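Local coordinates for Mypaa.01249.c (Mycobacterium paratuberculosis, PDB 3RD5), which is a short-chain dehydrogenase/reductase of unknown specificity that probably acts as an oxidoreductase, at residues Q72-V77 against Q283-E288; G95-P100 against L163-S168; S110-N115 against E150-R155; T114-H119 against A279-L284; G145-E150 against A271-A276. All blocks are in the same frame, centred on the assembly; numbering follows the deposited sequence.

Contact 1: Q72-V77 against Q283-E288; sequences QDLSSV and QLTKTE
L74 lays its CD1 methyl against the backbone of T285, where the last turn of helix 271-285 meets the first turn of helix 74-82. CD1 is 3.8 Å from T285 CA and 3.9 Å from T285 O, so the branch rests on the main chain more than on a side chain. Its approach to T285 CB is longer, 4.2 Å. With CG anti to its own carbonyl carbon (chi1 -67°), L74 sends the isobutyl group across the gap; a leucine suits this place because it is long enough to bridge it and asks for no polar partner. A121 of helix 110-126 also touches L74.

Each helix terminus keeps its polar bonds to itself. D73 is the N-cap of helix 74-82: its OD1 takes weak bonds from the amides of S75 and S76 and a short one, 2.6 Å, from S75 OG. On the other side, K286 leaves the helix with a positive phi (52°) and returns its ammonium NZ to Q283 O at 2.8 Å. T285 OG1 bonds back to S281 O and also accepts from T287 OG1 at 2.9 Å. The threonine hydroxyl is thus spent on its own helix and on T287, whose OG1 also bonds N124 ND2, while CA and backbone meet the leucine. With no hydrogen bond crossing between the segments, the contact depends on van der Waals fit alone, and the polar bonds start one helix and finish the other.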
# COMPACT_ATOMS: atom_id res chain seq x y z
N GLN A 72 -8.52 -10.02 -2.18
CA GLN A 72 -8.36 -11.41 -2.63
C GLN A 72 -9.35 -11.85 -3.68
O GLN A 72 -9.49 -13.05 -3.95
CB GLN A 72 -8.41 -12.38 -1.44
CG GLN A 72 -7.36 -12.05 -0.38
CD GLN A 72 -7.19 -13.11 0.70
OE1 GLN A 72 -7.53 -14.29 0.52
NE2 GLN A 72 -6.54 -12.71 1.80
N ASP A 73 -10.03 -10.89 -4.30
CA ASP A 73 -11.06 -11.19 -5.34
C ASP A 73 -11.02 -10.04 -6.35
O ASP A 73 -11.50 -8.95 -6.07
CB ASP A 73 -12.42 -11.36 -4.66
CG ASP A 73 -13.56 -11.63 -5.61
OD1 ASP A 73 -13.40 -11.48 -6.83
OD2 ASP A 73 -14.66 -12.04 -5.11
N LEU A 74 -10.39 -10.27 -7.49
CA LEU A 74 -10.26 -9.20 -8.47
C LEU A 74 -11.60 -8.63 -8.93
O LEU A 74 -11.68 -7.45 -9.31
CB LEU A 74 -9.38 -9.63 -9.65
CG LEU A 74 -7.91 -9.86 -9.35
CD1 LEU A 74 -7.22 -10.49 -10.58
CD2 LEU A 74 -7.22 -8.53 -8.99
N SER A 75 -12.67 -9.42 -8.92
CA SER A 75 -13.98 -8.88 -9.26
C SER A 75 -14.48 -7.85 -8.26
O SER A 75 -15.10 -6.87 -8.64
CB SER A 75 -15.02 -9.98 -9.47
OG SER A 75 -15.46 -10.61 -8.25
N SER A 76 -14.15 -8.06 -6.99
CA SER A 76 -14.44 -7.11 -5.95
C SER A 76 -13.57 -5.84 -6.09
O SER A 76 -14.09 -4.73 -5.92
CB SER A 76 -14.12 -7.74 -4.59
OG SER A 76 -14.41 -6.81 -3.55
N VAL A 77 -12.29 -6.00 -6.39
CA VAL A 77 -11.43 -4.85 -6.67
C VAL A 77 -12.06 -3.97 -7.76
O VAL A 77 -12.10 -2.75 -7.63
CB VAL A 77 -10.00 -5.29 -7.05
CG1 VAL A 77 -9.09 -4.06 -7.48
CG2 VAL A 77 -9.35 -6.07 -5.88
N GLN A 283 -0.33 -9.49 -16.57
CA GLN A 283 -0.87 -10.75 -17.08
C GLN A 283 -1.73 -11.45 -16.03
O GLN A 283 -2.78 -11.96 -16.35
CB GLN A 283 0.23 -11.67 -17.57
CG GLN A 283 0.98 -11.12 -18.75
CD GLN A 283 2.25 -11.88 -19.00
OE1 GLN A 283 2.46 -12.96 -18.46
NE2 GLN A 283 3.11 -11.29 -19.81
N LEU A 284 -1.30 -11.47 -14.77
CA LEU A 284 -2.05 -12.14 -13.74
C LEU A 284 -3.36 -11.45 -13.41
O LEU A 284 -4.38 -12.11 -13.08
CB LEU A 284 -1.19 -12.28 -12.47
CG LEU A 284 -0.02 -13.27 -12.52
CD1 LEU A 284 0.86 -13.09 -11.27
CD2 LEU A 284 -0.56 -14.73 -12.60
N THR A 285 -3.34 -10.11 -13.42
CA THR A 285 -4.50 -9.33 -12.95
C THR A 285 -5.46 -8.88 -14.07
O THR A 285 -6.56 -8.42 -13.76
CB THR A 285 -4.11 -8.10 -12.14
OG1 THR A 285 -3.40 -7.15 -12.96
CG2 THR A 285 -3.28 -8.48 -10.90
N LYS A 286 -5.03 -9.03 -15.33
CA LYS A 286 -5.79 -8.50 -16.48
C LYS A 286 -6.11 -7.02 -16.31
O LYS A 286 -7.20 -6.56 -16.64
CB LYS A 286 -7.01 -9.38 -16.77
CG LYS A 286 -6.64 -10.87 -17.05
CD LYS A 286 -5.52 -10.95 -18.07
CE LYS A 286 -5.05 -12.38 -18.40
NZ LYS A 286 -3.66 -12.28 -18.97
N THR A 287 -5.13 -6.28 -15.77
CA THR A 287 -5.15 -4.82 -15.72
C THR A 287 -3.84 -4.32 -16.31
O THR A 287 -2.85 -5.06 -16.39
CB THR A 287 -5.35 -4.21 -14.30
OG1 THR A 287 -4.18 -4.45 -13.51
CG2 THR A 287 -6.59 -4.80 -13.65
N GLU A 288 -3.85 -3.10 -16.81
CA GLU A 288 -2.67 -2.50 -17.41
C GLU A 288 -2.52 -1.04 -17.02
O GLU A 288 -3.50 -0.38 -16.67
CB GLU A 288 -2.68 -2.62 -18.93
CG GLU A 288 -3.71 -1.86 -19.65
CD GLU A 288 -3.63 -2.01 -21.18
OE1 GLU A 288 -2.99 -2.97 -21.68
OE2 GLU A 288 -4.21 -1.14 -21.87

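Contact 2: G95-P100 against L163-S168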
# COMPACT_ATOMS: atom_id res chain seq x y z
N GLY A 95 -2.67 -5.28 4.51
CA GLY A 95 -1.75 -6.39 4.32
C GLY A 95 -2.07 -7.53 5.25
O GLY A 95 -2.70 -7.36 6.31
N ILE A 96 -1.64 -8.71 4.82
CA ILE A 96 -1.56 -9.86 5.69
C ILE A 96 -0.09 -10.28 5.78
O ILE A 96 0.69 -10.04 4.88
CB ILE A 96 -2.48 -11.02 5.21
CG1 ILE A 96 -2.12 -11.49 3.82
CG2 ILE A 96 -3.97 -10.59 5.29
CD1 ILE A 96 -2.92 -12.77 3.37
N MET A 97 0.27 -10.97 6.85
CA MET A 97 1.66 -11.17 7.21
C MET A 97 1.95 -12.55 7.81
O MET A 97 1.47 -12.88 8.91
CB MET A 97 2.15 -10.07 8.20
CG MET A 97 3.61 -10.17 8.54
SD MET A 97 4.23 -8.77 9.55
CE MET A 97 3.47 -9.12 11.15
N ALA A 98 2.79 -13.31 7.11
CA ALA A 98 3.35 -14.58 7.63
C ALA A 98 2.28 -15.58 8.05
O ALA A 98 2.33 -16.20 9.10
CB ALA A 98 4.34 -14.30 8.74
N VAL A 99 1.30 -15.73 7.19
CA VAL A 99 0.16 -16.64 7.33
C VAL A 99 0.47 -17.99 6.64
O VAL A 99 1.42 -18.09 5.86
CB VAL A 99 -1.11 -16.03 6.72
CG1 VAL A 99 -1.54 -14.77 7.54
CG2 VAL A 99 -0.95 -15.70 5.25
N PRO A 100 -0.30 -19.05 6.94
CA PRO A 100 -0.16 -20.31 6.20
C PRO A 100 -0.43 -20.19 4.73
O PRO A 100 -1.03 -19.21 4.25
CB PRO A 100 -1.17 -21.24 6.89
CG PRO A 100 -1.36 -20.62 8.26
CD PRO A 100 -1.29 -19.15 8.01
N LEU A 163 9.15 -15.75 4.10
CA LEU A 163 9.69 -15.39 2.79
C LEU A 163 8.59 -15.04 1.77
O LEU A 163 8.81 -14.26 0.84
CB LEU A 163 10.72 -16.40 2.25
CG LEU A 163 12.06 -16.44 2.97
CD1 LEU A 163 12.89 -17.66 2.48
CD2 LEU A 163 12.85 -15.13 2.78
N ALA A 164 7.40 -15.60 1.94
CA ALA A 164 6.24 -15.19 1.13
C ALA A 164 5.82 -13.76 1.47
O ALA A 164 5.50 -12.96 0.56
CB ALA A 164 5.07 -16.20 1.27
N TYR A 165 5.83 -13.41 2.76
CA TYR A 165 5.67 -12.00 3.16
C TYR A 165 6.73 -11.12 2.48
O TYR A 165 6.42 -10.11 1.85
CB TYR A 165 5.73 -11.84 4.68
CG TYR A 165 5.32 -10.44 5.15
CD1 TYR A 165 4.08 -9.90 4.82
CD2 TYR A 165 6.20 -9.66 5.86
CE1 TYR A 165 3.72 -8.63 5.23
CE2 TYR A 165 5.85 -8.40 6.27
CZ TYR A 165 4.61 -7.90 5.96
OH TYR A 165 4.30 -6.59 6.36
N SER A 166 7.98 -11.52 2.60
CA SER A 166 9.08 -10.75 2.06
C SER A 166 8.98 -10.56 0.57
O SER A 166 9.26 -9.46 0.03
CB SER A 166 10.42 -11.40 2.42
OG SER A 166 10.66 -11.41 3.82
N GLN A 167 8.56 -11.60 -0.18
CA GLN A 167 8.39 -11.44 -1.62
C GLN A 167 7.38 -10.34 -1.90
O GLN A 167 7.57 -9.51 -2.80
CB GLN A 167 7.96 -12.76 -2.32
CG GLN A 167 7.92 -12.62 -3.83
CD GLN A 167 7.39 -13.84 -4.60
OE1 GLN A 167 8.05 -14.30 -5.54
NE2 GLN A 167 6.15 -14.24 -4.31
N SER A 168 6.27 -10.35 -1.15
CA SER A 168 5.21 -9.37 -1.37
C SER A 168 5.64 -7.94 -1.03
O SER A 168 5.24 -6.99 -1.71
CB SER A 168 3.92 -9.77 -0.61
OG SER A 168 3.95 -9.47 0.77
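A98 and Y165 bring their CA atoms to 5.7 Å as the irregular segment 95-100 runs past the side of helix 161-185, with A98 itself turning through a positive phi of 56°. The contact is carried by the ring of Y165 and the side chain of M97. M97 CG sits over one ring face, 3.4 Å from the centroid and 5° off the ring normal, a CH-pi contact almost exactly above the centre. Because CG is anti to the backbone N of M97 (chi1 -176°), the chain is sent out across this face; SD then lies obliquely, 4.1 Å from the centroid of the Y165 ring, in a Met-aromatic contact. Methionine suits the place, being unbranched, flexible and polarisable.

At the ring edge, near its plane, I96 O comes to 3.4 Å from Y165 CE1. That oxygen also accepts from N115 ND2, while the amide of A98 is bonded to Q111 OE1, so helix 110-126 holds the loop in place. One turn along the helix, S168 OG donates to Y165 O at 2.8 Å.

Segment 95-100 begins at the glycine of the family's NNAG sequence, and Y165 is the tyrosine of its YxxxK pattern, catalytic in relatives and probably so here. Methionine on the face and a carbonyl at the edge help hold the ring by packing, without any hydrogen bond between the segments.

Contact 3: S110-N115 against E150-R155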
# COMPACT_ATOMS: atom_id res chain seq x y z
N SER A 110 -1.74 -16.20 -1.08
CA SER A 110 -2.52 -15.12 -0.45
C SER A 110 -1.74 -13.85 -0.12
O SER A 110 -2.30 -12.76 -0.20
CB SER A 110 -3.32 -15.63 0.76
OG SER A 110 -2.49 -15.90 1.88
N GLN A 111 -0.47 -13.97 0.23
CA GLN A 111 0.30 -12.77 0.59
C GLN A 111 0.61 -11.97 -0.66
O GLN A 111 0.39 -10.75 -0.69
CB GLN A 111 1.53 -13.11 1.43
CG GLN A 111 1.17 -13.81 2.72
CD GLN A 111 2.33 -13.94 3.67
OE1 GLN A 111 2.81 -12.94 4.23
NE2 GLN A 111 2.79 -15.18 3.88
N ILE A 112 1.20 -12.58 -1.68
CA ILE A 112 1.45 -11.82 -2.92
C ILE A 112 0.12 -11.34 -3.51
O ILE A 112 0.04 -10.22 -4.06
CB ILE A 112 2.31 -12.61 -3.93
CG1 ILE A 112 2.85 -11.73 -5.04
CG2 ILE A 112 1.55 -13.79 -4.55
CD1 ILE A 112 3.96 -10.75 -4.61
N GLY A 113 -0.92 -12.16 -3.40
CA GLY A 113 -2.22 -11.82 -3.98
C GLY A 113 -2.87 -10.63 -3.31
O GLY A 113 -3.46 -9.76 -3.99
N THR A 114 -2.84 -10.59 -2.00
CA THR A 114 -3.46 -9.51 -1.23
C THR A 114 -2.60 -8.25 -1.26
O THR A 114 -3.05 -7.15 -1.59
CB THR A 114 -3.64 -9.91 0.25
OG1 THR A 114 -4.44 -11.11 0.34
CG2 THR A 114 -4.30 -8.78 1.08
N ASN A 115 -1.32 -8.40 -0.91
CA ASN A 115 -0.47 -7.26 -0.59
C ASN A 115 0.01 -6.56 -1.85
O ASN A 115 0.17 -5.35 -1.86
CB ASN A 115 0.74 -7.75 0.20
CG ASN A 115 0.39 -8.36 1.55
OD1 ASN A 115 -0.76 -8.27 2.02
ND2 ASN A 115 1.39 -8.97 2.21
N GLU A 150 9.08 -17.12 -12.29
CA GLU A 150 8.58 -18.40 -12.82
C GLU A 150 7.54 -19.03 -11.93
O GLU A 150 6.71 -19.81 -12.41
CB GLU A 150 9.76 -19.39 -12.98
CG GLU A 150 10.80 -18.96 -14.02
CD GLU A 150 11.69 -17.74 -13.62
OE1 GLU A 150 11.92 -17.46 -12.39
OE2 GLU A 150 12.17 -17.02 -14.57
N ASP A 151 7.54 -18.68 -10.64
CA ASP A 151 6.64 -19.33 -9.69
C ASP A 151 6.29 -18.33 -8.57
O ASP A 151 6.51 -18.57 -7.37
CB ASP A 151 7.21 -20.64 -9.13
CG ASP A 151 6.21 -21.44 -8.35
OD1 ASP A 151 5.00 -21.17 -8.44
OD2 ASP A 151 6.70 -22.34 -7.62
N LEU A 152 5.72 -17.22 -8.97
CA LEU A 152 5.37 -16.13 -8.03
C LEU A 152 4.40 -16.62 -6.95
O LEU A 152 4.45 -16.14 -5.80
CB LEU A 152 4.75 -14.97 -8.80
CG LEU A 152 4.62 -13.67 -8.01
CD1 LEU A 152 5.95 -12.90 -7.89
CD2 LEU A 152 3.53 -12.76 -8.70
N ASN A 153 3.51 -17.55 -7.32
CA ASN A 153 2.44 -18.01 -6.45
C ASN A 153 2.77 -19.29 -5.67
O ASN A 153 1.88 -19.90 -5.07
CB ASN A 153 1.14 -18.14 -7.25
CG ASN A 153 0.56 -16.80 -7.61
OD1 ASN A 153 0.29 -15.98 -6.74
ND2 ASN A 153 0.43 -16.50 -8.92
N TRP A 154 4.04 -19.65 -5.60
CA TRP A 154 4.52 -20.73 -4.70
C TRP A 154 3.78 -22.04 -4.99
O TRP A 154 3.43 -22.79 -4.07
CB TRP A 154 4.34 -20.31 -3.22
CG TRP A 154 5.12 -19.10 -2.77
CD1 TRP A 154 4.78 -17.78 -2.95
CD2 TRP A 154 6.35 -19.10 -2.03
NE1 TRP A 154 5.73 -16.98 -2.37
CE2 TRP A 154 6.70 -17.76 -1.82
CE3 TRP A 154 7.19 -20.12 -1.53
CZ2 TRP A 154 7.85 -17.38 -1.12
CZ3 TRP A 154 8.34 -19.75 -0.84
CH2 TRP A 154 8.66 -18.39 -0.65
N ARG A 155 3.60 -22.34 -6.27
CA ARG A 155 2.89 -23.57 -6.66
C ARG A 155 3.76 -24.82 -6.66
O ARG A 155 3.26 -25.95 -6.46
CB ARG A 155 2.30 -23.37 -8.06
CG ARG A 155 1.40 -24.51 -8.52
CD ARG A 155 0.18 -24.65 -7.67
NE ARG A 155 -0.49 -25.91 -8.01
CZ ARG A 155 -0.19 -27.09 -7.47
NH1 ARG A 155 0.75 -27.21 -6.52
NH2 ARG A 155 -0.87 -28.17 -7.87
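The carboxamide of N153 is the flat group that meets the helix, and it does so through its oxygen: OD1 approaches I112 CG2 to 3.3 Å, the two side chains crossing at about a right angle. OD1 has its polar partner elsewhere, accepting from E109 N just ahead of helix 110-126, while E109 OE1 in turn accepts from I112 N. An asparagine fits here because its oxygen can serve the amide at the helix start while brushing the isoleucine methyl.

The other branch of I112 meets an apolar partner. CG1, anti to the backbone N (chi1 -166°), meets L152 CD2 at 3.9 Å, again crosswise, so the beta-branched residue spreads one arm to each neighbour. L152 also packs on L280 and L284 of helix 271-285.

Both partners of I112 are presented by a type I beta turn from D151 to W154, closed by W154 N to D151 O at 3.2 Å. D151 OD1 uses its syn lone pair for R155 N, 2.8 Å away, and OD2 takes S156 N; a carboxylate can thus hold two successive amides. Between the two segments there is only van der Waals contact, while the bond from E109 N to N153 OD1 ties the turn to the helix start.

Contact 4: T114-H119 against A279-L284; sequences TNHLGH and ALSEQL
With CG anti to the backbone N (chi1 172°), H116 swings its imidazole off helix 110-126 toward S281, whose OG, anti to its own carbonyl carbon, points to the histidine. H116 NE2 donates to S281 OG at 2.9 Å, with an N-H...O angle of 165° and the oxygen close to the ring plane. S281 OG is bonded in turn to L277 O, one helical turn earlier. Both residues are buried; serine suits the spot because its small hydroxyl can accept from the imidazole while donating to L277 O, and the histidine supplies the length that spans the gap.

Beside the bond, L117 forks. Its CD2 lies beside the hydroxyl, 3.8 Å from S281 OG, and CD1 makes a separate apolar contact with L284 CD1 at 4.0 Å. The next turn carries H119, whose ND1 donates to N115 O at 2.9 Å.

The two helical segments pass at an angle of 72° with their axes 10.2 Å apart. A171 and F175 of helix 161-185 pack on H116, and T22 OG1 bonds H119 NE2, so helix 110-126 lies between the C-terminal helix 271-285, helix 161-185 and strand 18-22 of the central sheet.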
# COMPACT_ATOMS: atom_id res chain seq x y z
N THR A 114 -2.84 -10.59 -2.00
CA THR A 114 -3.46 -9.51 -1.23
C THR A 114 -2.60 -8.25 -1.26
O THR A 114 -3.05 -7.15 -1.59
CB THR A 114 -3.64 -9.91 0.25
OG1 THR A 114 -4.44 -11.11 0.34
CG2 THR A 114 -4.30 -8.78 1.08
N ASN A 115 -1.32 -8.40 -0.91
CA ASN A 115 -0.47 -7.26 -0.59
C ASN A 115 0.01 -6.56 -1.85
O ASN A 115 0.17 -5.35 -1.86
CB ASN A 115 0.74 -7.75 0.20
CG ASN A 115 0.39 -8.36 1.55
OD1 ASN A 115 -0.76 -8.27 2.02
ND2 ASN A 115 1.39 -8.97 2.21
N HIS A 116 0.27 -7.34 -2.90
CA HIS A 116 0.73 -6.78 -4.16
C HIS A 116 -0.33 -6.82 -5.28
O HIS A 116 -0.70 -5.78 -5.83
CB HIS A 116 2.04 -7.47 -4.63
CG HIS A 116 2.45 -7.09 -6.00
ND1 HIS A 116 2.83 -5.81 -6.34
CD2 HIS A 116 2.52 -7.81 -7.14
CE1 HIS A 116 3.10 -5.76 -7.64
NE2 HIS A 116 2.92 -6.97 -8.15
N LEU A 117 -0.79 -8.01 -5.68
CA LEU A 117 -1.60 -8.08 -6.90
C LEU A 117 -2.91 -7.35 -6.82
O LEU A 117 -3.32 -6.68 -7.77
CB LEU A 117 -1.79 -9.54 -7.39
CG LEU A 117 -0.49 -10.26 -7.77
CD1 LEU A 117 -0.68 -11.81 -7.86
CD2 LEU A 117 0.13 -9.73 -9.09
N GLY A 118 -3.58 -7.44 -5.68
CA GLY A 118 -4.86 -6.74 -5.55
C GLY A 118 -4.66 -5.21 -5.58
O GLY A 118 -5.45 -4.49 -6.17
N HIS A 119 -3.60 -4.74 -4.94
CA HIS A 119 -3.20 -3.32 -4.98
C HIS A 119 -2.76 -2.86 -6.36
O HIS A 119 -3.05 -1.74 -6.79
CB HIS A 119 -2.13 -3.03 -3.94
CG HIS A 119 -2.66 -2.91 -2.54
ND1 HIS A 119 -2.01 -3.47 -1.45
CD2 HIS A 119 -3.70 -2.19 -2.04
CE1 HIS A 119 -2.68 -3.13 -0.34
NE2 HIS A 119 -3.73 -2.38 -0.68
N ALA A 279 5.14 -6.60 -15.91
CA ALA A 279 4.56 -7.38 -17.00
C ALA A 279 3.83 -8.61 -16.48
O ALA A 279 2.70 -8.90 -16.89
CB ALA A 279 5.67 -7.80 -18.01
N LEU A 280 4.47 -9.35 -15.59
CA LEU A 280 3.83 -10.52 -14.98
C LEU A 280 2.54 -10.11 -14.25
O LEU A 280 1.52 -10.81 -14.34
CB LEU A 280 4.80 -11.20 -14.04
CG LEU A 280 4.26 -12.33 -13.16
CD1 LEU A 280 3.57 -13.43 -13.91
CD2 LEU A 280 5.37 -12.84 -12.24
N SER A 281 2.58 -8.98 -13.56
CA SER A 281 1.44 -8.51 -12.78
C SER A 281 0.25 -8.12 -13.67
O SER A 281 -0.93 -8.36 -13.33
CB SER A 281 1.84 -7.36 -11.85
OG SER A 281 2.84 -7.81 -10.92
N GLU A 282 0.54 -7.50 -14.82
CA GLU A 282 -0.50 -7.18 -15.79
C GLU A 282 -1.14 -8.48 -16.29
O GLU A 282 -2.36 -8.57 -16.42
CB GLU A 282 0.06 -6.37 -17.00
CG GLU A 282 0.44 -4.93 -16.67
CD GLU A 282 0.56 -4.02 -17.88
OE1 GLU A 282 0.57 -4.54 -19.03
OE2 GLU A 282 0.66 -2.79 -17.69
N GLN A 283 -0.33 -9.49 -16.57
CA GLN A 283 -0.87 -10.75 -17.08
C GLN A 283 -1.73 -11.45 -16.03
O GLN A 283 -2.78 -11.96 -16.35
CB GLN A 283 0.23 -11.67 -17.57
CG GLN A 283 0.98 -11.12 -18.75
CD GLN A 283 2.25 -11.88 -19.00
OE1 GLN A 283 2.46 -12.96 -18.46
NE2 GLN A 283 3.11 -11.29 -19.81
N LEU A 284 -1.30 -11.47 -14.77
CA LEU A 284 -2.05 -12.14 -13.74
C LEU A 284 -3.36 -11.45 -13.41
O LEU A 284 -4.38 -12.11 -13.08
CB LEU A 284 -1.19 -12.28 -12.47
CG LEU A 284 -0.02 -13.27 -12.52
CD1 LEU A 284 0.86 -13.09 -11.27
CD2 LEU A 284 -0.56 -14.73 -12.60

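Contact 5: G145-E150 against A271-A276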
# COMPACT_ATOMS: atom_id res chain seq x y z
N GLY A 145 13.70 -10.59 0.79
CA GLY A 145 12.77 -11.04 -0.24
C GLY A 145 13.44 -11.20 -1.59
O GLY A 145 14.43 -10.57 -1.90
N ARG A 146 12.85 -12.04 -2.44
CA ARG A 146 13.28 -12.21 -3.83
C ARG A 146 12.04 -12.45 -4.66
O ARG A 146 11.13 -13.17 -4.24
CB ARG A 146 14.20 -13.44 -4.01
CG ARG A 146 15.39 -13.54 -3.14
CD ARG A 146 16.03 -14.94 -3.31
NE ARG A 146 17.31 -15.02 -2.61
CZ ARG A 146 18.47 -14.57 -3.07
NH1 ARG A 146 18.58 -14.00 -4.28
NH2 ARG A 146 19.56 -14.70 -2.32
N ILE A 147 11.98 -11.85 -5.83
CA ILE A 147 10.91 -12.12 -6.80
C ILE A 147 11.22 -13.36 -7.59
O ILE A 147 12.29 -13.47 -8.18
CB ILE A 147 10.73 -10.97 -7.78
CG1 ILE A 147 10.47 -9.65 -7.06
CG2 ILE A 147 9.60 -11.29 -8.78
CD1 ILE A 147 9.26 -9.65 -6.09
N ASN A 148 10.31 -14.33 -7.56
CA ASN A 148 10.40 -15.55 -8.37
C ASN A 148 9.42 -15.43 -9.53
O ASN A 148 8.22 -15.62 -9.38
CB ASN A 148 10.09 -16.76 -7.49
CG ASN A 148 10.44 -18.04 -8.15
OD1 ASN A 148 10.13 -18.24 -9.35
ND2 ASN A 148 11.10 -18.94 -7.39
N LEU A 149 9.91 -14.99 -10.71
CA LEU A 149 9.03 -14.73 -11.85
C LEU A 149 8.39 -16.00 -12.41
O LEU A 149 7.29 -15.94 -12.92
CB LEU A 149 9.80 -14.04 -12.99
CG LEU A 149 10.30 -12.63 -12.70
CD1 LEU A 149 11.27 -12.21 -13.85
CD2 LEU A 149 9.12 -11.63 -12.55
N GLU A 150 9.08 -17.12 -12.29
CA GLU A 150 8.58 -18.40 -12.82
C GLU A 150 7.54 -19.03 -11.93
O GLU A 150 6.71 -19.81 -12.41
CB GLU A 150 9.76 -19.39 -12.98
CG GLU A 150 10.80 -18.96 -14.02
CD GLU A 150 11.69 -17.74 -13.62
OE1 GLU A 150 11.92 -17.46 -12.39
OE2 GLU A 150 12.17 -17.02 -14.57
N ALA A 271 15.99 -2.29 -11.70
CA ALA A 271 15.00 -1.74 -12.60
C ALA A 271 14.48 -2.77 -13.60
O ALA A 271 13.32 -2.73 -13.96
CB ALA A 271 15.59 -0.52 -13.37
N GLY A 272 15.34 -3.68 -14.03
CA GLY A 272 14.88 -4.77 -14.89
C GLY A 272 13.86 -5.66 -14.24
O GLY A 272 12.87 -6.03 -14.85
N MET A 273 14.10 -6.02 -12.98
CA MET A 273 13.12 -6.82 -12.26
C MET A 273 11.84 -6.05 -12.02
O MET A 273 10.76 -6.62 -12.12
CB MET A 273 13.68 -7.35 -10.93
CG MET A 273 12.72 -8.23 -10.17
SD MET A 273 12.24 -9.74 -11.05
CE MET A 273 13.65 -10.68 -10.73
N ALA A 274 11.91 -4.75 -11.73
CA ALA A 274 10.68 -3.99 -11.54
C ALA A 274 9.82 -4.02 -12.81
O ALA A 274 8.60 -4.19 -12.77
CB ALA A 274 11.02 -2.53 -11.15
N ALA A 275 10.45 -3.83 -13.98
CA ALA A 275 9.76 -3.87 -15.22
C ALA A 275 9.21 -5.27 -15.60
O ALA A 275 8.09 -5.37 -16.10
CB ALA A 275 10.65 -3.24 -16.34
N ALA A 276 9.98 -6.34 -15.30
CA ALA A 276 9.52 -7.71 -15.55
C ALA A 276 8.36 -8.08 -14.64
O ALA A 276 7.37 -8.66 -15.09
CB ALA A 276 10.68 -8.71 -15.32
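M273 pushes its sulfur into a hollow between I147 and L149, at the outside of a Rossmann-type short-chain dehydrogenase fold, where the loop after strand 133-137 meets the start of helix 271-285. The bump is a methionine bent twice, at chi2 (62°) and chi3 (79°), so that the thioether curls against the loop instead of stretching past it. SD settles against the branch point of the isoleucine, 3.8 Å from I147 CB and equally close to its CG2. Beyond the sulfur, CE continues to 4.0 Å from I147 O. A flexible, unbranched side chain suits a hollow with walls of such different shape.

The second wall is L149, which reaches toward M273 tip to tip; its CG is 3.9 Å from SD. I147 and L149 flank N148, whose CB points away from the helix, and the two apolar residues therefore face the same partner. One turn beyond M273, A276 makes a shallow place on the helix surface, its small side chain letting the leucine come in close.

Behind this surface patch, L174 of helix 161-185 touches both I147 and M273 and extends the packing inward. D270 OD1 accepts from M273 N at the start of the helix. The leucine's fork closes the fit: CD1 of L149 rests 3.8 Å from A276 CB and 3.9 Å from M273 SD.

Helix 271-285 supplies contacts 1, 4 and 5 in turn from its C-terminal end to its N-terminal end, and helix 110-126 supplies contacts 3 and 4. These last two are buried, contacts 1 and 2 partly so, and contact 5 is a surface patch. Only contact 4 places a hydrogen bond between its segments; contact 2 relies on an aromatic face, contact 1 on a leucine methyl against backbone, contact 3 on aliphatic groups plus a carboxamide oxygen, and contact 5 on a methionine sulfur among aliphatic groups. L152 of contact 3 lies against L280 and L284 of contact 4, joining them. N115, shared by contacts 3 and 4, bonds I96 and S168 of contact 2, near the presumed active site.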